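Local coordinates for protein probable 2-phosphosulfolactate phosphatase (Clostridium acetobutylicum, PDB 1VR0) that probably catalyses the magnesium-dependent hydrolysis of (2R)-O-phospho-3-sulfolactate to (2R)-3-sulfolactate and phosphate, at residues Val58-Val63 with Thr109-Thr114; Asp76-Gly81 with Asp103-Lys108. All blocks are in the same frame, centred on the assembly; numbering follows the deposited sequence.

Contact 1 of 2, residues Val58-Val63 with Thr109-Thr114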
ATOM      1  N   VAL A  58      -6.472  27.726   3.224  1.00 39.86           N
ATOM      2  CA  VAL A  58      -5.428  27.517   4.218  1.00 39.33           C
ATOM      3  C   VAL A  58      -5.772  26.253   5.032  1.00 39.48           C
ATOM      4  O   VAL A  58      -6.637  26.302   5.902  1.00 38.85           O
ATOM      5  CB  VAL A  58      -5.350  28.691   5.186  1.00 39.49           C
ATOM      6  CG1 VAL A  58      -4.238  28.450   6.222  1.00 39.94           C
ATOM      7  CG2 VAL A  58      -5.171  29.995   4.456  1.00 39.06           C
ATOM      8  N   PRO A  59      -5.104  25.114   4.740  1.00 39.68           N
ATOM      9  CA  PRO A  59      -5.291  23.890   5.484  1.00 39.72           C
ATOM     10  C   PRO A  59      -4.541  23.880   6.819  1.00 39.72           C
ATOM     11  O   PRO A  59      -3.387  24.254   6.892  1.00 39.12           O
ATOM     12  CB  PRO A  59      -4.708  22.836   4.542  1.00 40.29           C
ATOM     13  CG  PRO A  59      -3.696  23.510   3.807  1.00 39.72           C
ATOM     14  CD  PRO A  59      -4.128  24.930   3.657  1.00 39.49           C
ATOM     15  N   VAL A  60      -5.226  23.472   7.875  1.00 40.23           N
ATOM     16  CA  VAL A  60      -4.628  23.354   9.199  1.00 40.45           C
ATOM     17  C   VAL A  60      -4.997  22.000   9.845  1.00 40.89           C
ATOM     18  O   VAL A  60      -5.907  21.281   9.397  1.00 41.38           O
ATOM     19  CB  VAL A  60      -5.037  24.512  10.103  1.00 40.55           C
ATOM     20  CG1 VAL A  60      -4.657  25.842   9.456  1.00 41.03           C
ATOM     21  CG2 VAL A  60      -6.525  24.474  10.446  1.00 40.27           C
ATOM     22  N   LEU A  61      -4.278  21.651  10.901  1.00 41.06           N
ATOM     23  CA  LEU A  61      -4.426  20.341  11.519  1.00 40.89           C
ATOM     24  C   LEU A  61      -5.420  20.350  12.687  1.00 40.91           C
ATOM     25  O   LEU A  61      -6.036  19.331  12.977  1.00 41.04           O
ATOM     26  CB  LEU A  61      -3.051  19.782  11.927  1.00 40.49           C
ATOM     27  CG  LEU A  61      -2.047  19.520  10.782  1.00 40.84           C
ATOM     28  CD1 LEU A  61      -0.841  18.781  11.273  1.00 39.78           C
ATOM     29  CD2 LEU A  61      -2.636  18.780   9.554  1.00 41.98           C
ATOM     30  N   THR A  62      -5.597  21.471  13.362  1.00 40.91           N
ATOM     31  CA  THR A  62      -6.485  21.463  14.517  1.00 41.14           C
ATOM     32  C   THR A  62      -7.519  22.550  14.417  1.00 41.54           C
ATOM     33  O   THR A  62      -7.304  23.573  13.764  1.00 42.21           O
ATOM     34  CB  THR A  62      -5.716  21.623  15.869  1.00 40.77           C
ATOM     35  OG1 THR A  62      -5.232  22.968  16.024  1.00 41.15           O
ATOM     36  CG2 THR A  62      -4.570  20.677  15.908  1.00 40.13           C
ATOM     37  N   VAL A  63      -8.626  22.341  15.109  1.00 41.63           N
ATOM     38  CA  VAL A  63      -9.649  23.368  15.244  1.00 41.74           C
ATOM     39  C   VAL A  63      -9.095  24.624  15.905  1.00 41.96           C
ATOM     40  O   VAL A  63      -9.423  25.739  15.512  1.00 42.41           O
ATOM     41  CB  VAL A  63     -10.869  22.817  16.036  1.00 41.63           C
ATOM     42  CG1 VAL A  63     -11.884  23.925  16.358  1.00 40.99           C
ATOM     43  CG2 VAL A  63     -11.507  21.652  15.232  1.00 41.44           C
ATOM     44  N   THR A 109     -11.269  33.659   1.909  1.00 38.16           N
ATOM     45  CA  THR A 109     -10.162  32.826   2.368  1.00 38.01           C
ATOM     46  C   THR A 109     -10.726  31.667   3.205  1.00 37.89           C
ATOM     47  O   THR A 109     -11.289  31.875   4.261  1.00 37.74           O
ATOM     48  CB  THR A 109      -9.180  33.652   3.234  1.00 37.84           C
ATOM     49  OG1 THR A 109      -8.394  34.501   2.402  1.00 36.54           O
ATOM     50  CG2 THR A 109      -8.255  32.760   4.037  1.00 38.86           C
ATOM     51  N   LEU A 110     -10.557  30.452   2.722  1.00 38.06           N
ATOM     52  CA  LEU A 110     -11.138  29.275   3.349  1.00 38.48           C
ATOM     53  C   LEU A 110     -10.136  28.605   4.282  1.00 38.88           C
ATOM     54  O   LEU A 110      -9.160  28.008   3.832  1.00 38.88           O
ATOM     55  CB  LEU A 110     -11.587  28.322   2.253  1.00 38.44           C
ATOM     56  CG  LEU A 110     -12.141  26.979   2.644  1.00 38.50           C
ATOM     57  CD1 LEU A 110     -13.288  27.095   3.642  1.00 39.44           C
ATOM     58  CD2 LEU A 110     -12.592  26.344   1.384  1.00 39.26           C
ATOM     59  N   ILE A 111     -10.370  28.736   5.581  1.00 39.61           N
ATOM     60  CA  ILE A 111      -9.591  28.034   6.575  1.00 40.66           C
ATOM     61  C   ILE A 111     -10.252  26.659   6.743  1.00 41.93           C
ATOM     62  O   ILE A 111     -11.423  26.558   7.082  1.00 40.82           O
ATOM     63  CB  ILE A 111      -9.597  28.738   7.935  1.00 40.68           C
ATOM     64  CG1 ILE A 111      -9.289  30.241   7.834  1.00 42.36           C
ATOM     65  CG2 ILE A 111      -8.625  28.088   8.879  1.00 41.34           C
ATOM     66  CD1 ILE A 111      -8.043  30.622   7.063  1.00 43.36           C
HETATM   67  N   MSE A 112      -9.512  25.590   6.489  1.00 43.68           N
HETATM   68  CA  MSE A 112     -10.062  24.269   6.738  1.00 46.81           C
HETATM   69  C   MSE A 112      -9.159  23.268   7.407  1.00 44.74           C
HETATM   70  O   MSE A 112      -7.936  23.300   7.273  1.00 44.95           O
HETATM   71  CB  MSE A 112     -10.635  23.637   5.469  1.00 46.79           C
HETATM   72  CG  MSE A 112      -9.823  23.742   4.218  1.00 50.68           C
HETATM   73 SE   MSE A 112     -10.555  22.591   2.706  1.00 59.32          SE
HETATM   74  CE  MSE A 112     -12.583  22.426   3.288  1.00 60.76           C
ATOM     75  N   THR A 113      -9.815  22.374   8.132  1.00 43.73           N
ATOM     76  CA  THR A 113      -9.172  21.266   8.772  1.00 43.13           C
ATOM     77  C   THR A 113     -10.077  20.065   8.563  1.00 42.73           C
ATOM     78  O   THR A 113     -11.299  20.161   8.734  1.00 42.41           O
ATOM     79  CB  THR A 113      -8.916  21.549  10.261  1.00 43.13           C
ATOM     80  OG1 THR A 113      -8.267  20.420  10.836  1.00 43.90           O
ATOM     81  CG2 THR A 113     -10.194  21.860  11.040  1.00 43.06           C
ATOM     82  N   THR A 114      -9.484  18.948   8.145  1.00 42.58           N
ATOM     83  CA  THR A 114     -10.233  17.719   7.889  1.00 42.54           C
ATOM     84  C   THR A 114      -9.549  16.500   8.483  1.00 42.61           C
ATOM     85  O   THR A 114      -8.409  16.566   8.970  1.00 43.03           O
ATOM     86  CB  THR A 114     -10.508  17.469   6.365  1.00 42.59           C
ATOM     87  OG1 THR A 114      -9.308  17.119   5.671  1.00 43.36           O
ATOM     88  CG2 THR A 114     -11.124  18.663   5.694  1.00 42.85           C
TER

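Contact 2 of 2, residues Asp76-Gly81 with Asp103-Lys108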
ATOM      1  N   ASP A  76     -12.775  38.448   5.451  1.00 40.25           N
ATOM      2  CA  ASP A  76     -12.894  37.596   4.260  1.00 40.68           C
ATOM      3  C   ASP A  76     -12.649  36.113   4.496  1.00 40.51           C
ATOM      4  O   ASP A  76     -12.632  35.342   3.524  1.00 40.48           O
ATOM      5  CB  ASP A  76     -11.888  38.055   3.175  1.00 41.26           C
ATOM      6  CG  ASP A  76     -12.257  39.378   2.570  1.00 41.83           C
ATOM      7  OD1 ASP A  76     -13.447  39.528   2.166  1.00 42.29           O
ATOM      8  OD2 ASP A  76     -11.361  40.257   2.534  1.00 42.70           O
ATOM      9  N   ALA A  77     -12.422  35.738   5.758  1.00 40.25           N
ATOM     10  CA  ALA A  77     -12.116  34.364   6.134  1.00 39.76           C
ATOM     11  C   ALA A  77     -13.388  33.607   6.397  1.00 39.47           C
ATOM     12  O   ALA A  77     -14.295  34.159   6.968  1.00 40.00           O
ATOM     13  CB  ALA A  77     -11.258  34.345   7.382  1.00 39.65           C
ATOM     14  N   ILE A  78     -13.449  32.353   5.975  1.00 39.32           N
ATOM     15  CA  ILE A  78     -14.522  31.448   6.348  1.00 39.16           C
ATOM     16  C   ILE A  78     -13.947  30.120   6.875  1.00 39.44           C
ATOM     17  O   ILE A  78     -12.828  29.734   6.522  1.00 39.26           O
ATOM     18  CB  ILE A  78     -15.478  31.179   5.163  1.00 39.14           C
ATOM     19  CG1 ILE A  78     -14.725  30.657   3.934  1.00 39.43           C
ATOM     20  CG2 ILE A  78     -16.234  32.453   4.779  1.00 38.78           C
ATOM     21  CD1 ILE A  78     -15.643  30.321   2.760  1.00 39.38           C
ATOM     22  N   LEU A  79     -14.724  29.432   7.711  1.00 39.46           N
ATOM     23  CA  LEU A  79     -14.307  28.175   8.354  1.00 39.32           C
ATOM     24  C   LEU A  79     -15.060  26.973   7.790  1.00 39.23           C
ATOM     25  O   LEU A  79     -16.279  26.891   7.894  1.00 39.23           O
ATOM     26  CB  LEU A  79     -14.579  28.250   9.864  1.00 39.23           C
ATOM     27  CG  LEU A  79     -13.627  29.092  10.709  1.00 38.57           C
ATOM     28  CD1 LEU A  79     -14.199  29.314  12.072  1.00 37.56           C
ATOM     29  CD2 LEU A  79     -12.268  28.425  10.823  1.00 38.33           C
ATOM     30  N   GLY A  80     -14.328  26.025   7.234  1.00 39.66           N
ATOM     31  CA  GLY A  80     -14.920  24.761   6.764  1.00 39.80           C
ATOM     32  C   GLY A  80     -14.084  23.522   7.057  1.00 39.62           C
ATOM     33  O   GLY A  80     -13.004  23.613   7.616  1.00 38.90           O
ATOM     34  N   GLY A  81     -14.610  22.367   6.655  1.00 40.27           N
ATOM     35  CA  GLY A  81     -13.995  21.049   6.905  1.00 40.38           C
ATOM     36  C   GLY A  81     -14.898  20.128   7.697  1.00 40.39           C
ATOM     37  O   GLY A  81     -16.111  20.266   7.693  1.00 39.86           O
ATOM     38  N   ASP A 103     -21.044  32.157  -5.096  1.00 41.78           N
ATOM     39  CA  ASP A 103     -21.678  33.176  -4.285  1.00 42.13           C
ATOM     40  C   ASP A 103     -21.121  33.205  -2.863  1.00 41.44           C
ATOM     41  O   ASP A 103     -20.928  34.249  -2.263  1.00 41.41           O
ATOM     42  CB  ASP A 103     -23.169  32.845  -4.237  1.00 42.54           C
ATOM     43  CG  ASP A 103     -24.024  34.053  -4.174  1.00 45.18           C
ATOM     44  OD1 ASP A 103     -23.473  35.177  -3.966  1.00 47.41           O
ATOM     45  OD2 ASP A 103     -25.268  33.867  -4.330  1.00 49.69           O
ATOM     46  N   VAL A 104     -20.850  32.023  -2.349  1.00 41.11           N
ATOM     47  CA  VAL A 104     -20.394  31.830  -0.983  1.00 40.80           C
ATOM     48  C   VAL A 104     -18.867  32.042  -0.830  1.00 40.46           C
ATOM     49  O   VAL A 104     -18.403  32.580   0.176  1.00 39.94           O
ATOM     50  CB  VAL A 104     -20.813  30.399  -0.537  1.00 40.89           C
ATOM     51  CG1 VAL A 104     -20.017  29.901   0.662  1.00 41.27           C
ATOM     52  CG2 VAL A 104     -22.313  30.359  -0.279  1.00 41.13           C
ATOM     53  N   VAL A 105     -18.098  31.617  -1.830  1.00 40.06           N
ATOM     54  CA  VAL A 105     -16.654  31.610  -1.706  1.00 40.02           C
ATOM     55  C   VAL A 105     -15.883  32.654  -2.484  1.00 39.65           C
ATOM     56  O   VAL A 105     -14.691  32.794  -2.258  1.00 39.16           O
ATOM     57  CB  VAL A 105     -16.031  30.241  -2.103  1.00 40.19           C
ATOM     58  CG1 VAL A 105     -16.577  29.173  -1.247  1.00 40.18           C
ATOM     59  CG2 VAL A 105     -16.231  29.920  -3.582  1.00 40.57           C
ATOM     60  N   LYS A 106     -16.511  33.367  -3.411  1.00 39.65           N
ATOM     61  CA  LYS A 106     -15.706  34.185  -4.309  1.00 39.49           C
ATOM     62  C   LYS A 106     -14.920  35.239  -3.519  1.00 39.26           C
ATOM     63  O   LYS A 106     -15.475  36.034  -2.780  1.00 38.84           O
ATOM     64  CB  LYS A 106     -16.526  34.822  -5.426  1.00 39.85           C
ATOM     65  CG  LYS A 106     -15.684  35.228  -6.658  1.00 39.64           C
ATOM     66  CD  LYS A 106     -16.321  36.391  -7.374  1.00 39.64           C
ATOM     67  CE  LYS A 106     -15.748  36.619  -8.776  1.00 40.06           C
ATOM     68  NZ  LYS A 106     -16.464  37.751  -9.488  1.00 39.24           N
ATOM     69  N   GLY A 107     -13.603  35.209  -3.658  1.00 39.36           N
ATOM     70  CA  GLY A 107     -12.754  36.226  -3.035  1.00 39.32           C
ATOM     71  C   GLY A 107     -12.439  35.952  -1.584  1.00 39.21           C
ATOM     72  O   GLY A 107     -11.602  36.633  -0.996  1.00 39.20           O
ATOM     73  N   LYS A 108     -13.060  34.919  -1.020  1.00 39.05           N
ATOM     74  CA  LYS A 108     -12.883  34.614   0.383  1.00 38.87           C
ATOM     75  C   LYS A 108     -11.660  33.721   0.640  1.00 38.34           C
ATOM     76  O   LYS A 108     -11.055  33.177  -0.289  1.00 37.49           O
ATOM     77  CB  LYS A 108     -14.192  34.067   0.953  1.00 39.02           C
ATOM     78  CG  LYS A 108     -15.174  35.247   1.104  1.00 40.13           C
ATOM     79  CD  LYS A 108     -16.544  34.852   1.514  1.00 40.80           C
ATOM     80  CE  LYS A 108     -17.383  36.078   1.906  1.00 39.57           C
ATOM     81  NZ  LYS A 108     -17.010  36.572   3.256  1.00 40.56           N
TER

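Contact 1 of 2, residues Val58-Val63 with Thr109-Thr114
With chi1 at -179°, Thr113 carries its OG1 trans to its own backbone nitrogen, and this hands the hydroxyl to the carbonyl of Val60: OG1 donates to Val60 O at 2.9 Å, arriving 44° above the carbonyl plane. A second torsion matters at Ile111, where chi2 of -52° folds CD1 back over Val58, 3.8 Å from its CB. These two side chains lie alongside each other and point the same way, as parallel neighbours on one sheet face do, and the beta-branched pair lays apolar branches along that face.

The backbones pair in parallel. Val58 spans Ile111, its N bonded to Leu110 O at 2.8 Å and its O accepting from Met112 N at 3.0 Å; Val60 N continues the pattern to Met112 O at 2.8 Å. Proline suits position 59, between the bonding residues Val58 and Val60, because its nitrogen faces away from strand 109-113 and the missing N-H costs no bond to it. Beyond Val60 the chain turns off, and the Thr113 hydroxyl takes over the role of a backbone donor. That same OG1 is also bonded to Arg83 NH2, so the hydroxyl is gripped by two partners, the Val60 carbonyl and the Arg83 guanidinium; threonine suits the place, beta-branched yet bearing this hydroxyl. Val60 CG2 packs 3.8 Å from Thr113 CB, the two side chains crossing nearly at right angles.

Helix 63-73 lies over Val60 and Ile111 through Ala66, and Thr62 caps its first turn by binding Glu65 N. On the other face the selenomethionine Met112 reaches Val45 and Ile46 of helix 42-51. The whole is a parallel strand pair whose C-terminal end, at Thr114, opens beside the bound sulfolactate, the usual location of an active site in parallel alpha/beta sheets.

Contact 2 of 2, residues Asp76-Gly81 with Asp103-Lys108
This is a van der Waals contact without hydrogen bonds between its segments, placed where outer strand 77-81 meets the C-terminal end of helix 102-105 and the bend that leads on into strand 109-113. Ile78, Lys108 and Asp76 carry most of it, the lysine lying against both of the others. Ile78 CG2 rests 4.1 Å from Lys108 CD, the isoleucine crossing the aliphatic part of the lysine at about a right angle. A chi1 of 55° sets CG1 of Ile78 between its backbone N and carbonyl carbon, so that the extended chain beyond it carries CD1 to the helix end, 4.3 Å from Val105 CG1. A long branched residue suits this spot, since one branch meets the helix while the other meets the lysine.

Lys108 also lies against the backbone of Asp76: its CB is 3.3 Å from Asp76 O, which accepts a hydrogen bond from Thr109 N. Lysine serves here by its methylenes, while its chain bends at chi4 and leaves NZ 4.8 Å from Asp76 OD1. That is too far for a salt bridge, though the opposite charges may attract weakly at this open edge.

Lys108 is the last residue of a type II turn that starts at Val105, closed by a hydrogen bond from Lys108 N to Val105 O at 3.0 Å. Gly107 occupies its third position, where a positive phi of 83° is easily adopted without a side chain.

Ile78 packs as well on Leu110 of the adjoining strand 109-113, and Val105 on Tyr100. The next residue along the strand, Leu79, faces the other way, onto Ile111 and onto Ala66, Leu67 and Val70 of helix 63-73, so that strand 77-81 lies between that helix and the end of helix 102-105.

In the fold
After two strands of the larger sheet and helix 42-51, the chain runs along strand 56-59, turns into helix 63-73 and returns as strand 77-81, which is parallel to the first. A long, largely irregular passage follows, then helix 102-105, whose end and following turn close the shorter loop of contact 2. Strand 109-113 comes next and slots between the two earlier strands, closing the wider loop of contact 1, so contact 2 is nested inside contact 1. The resulting strand order is 56-59, 109-113, 77-81. Strand 109-113 unites the two contacts: Thr109 O receives Ile78 N at 2.8 Å.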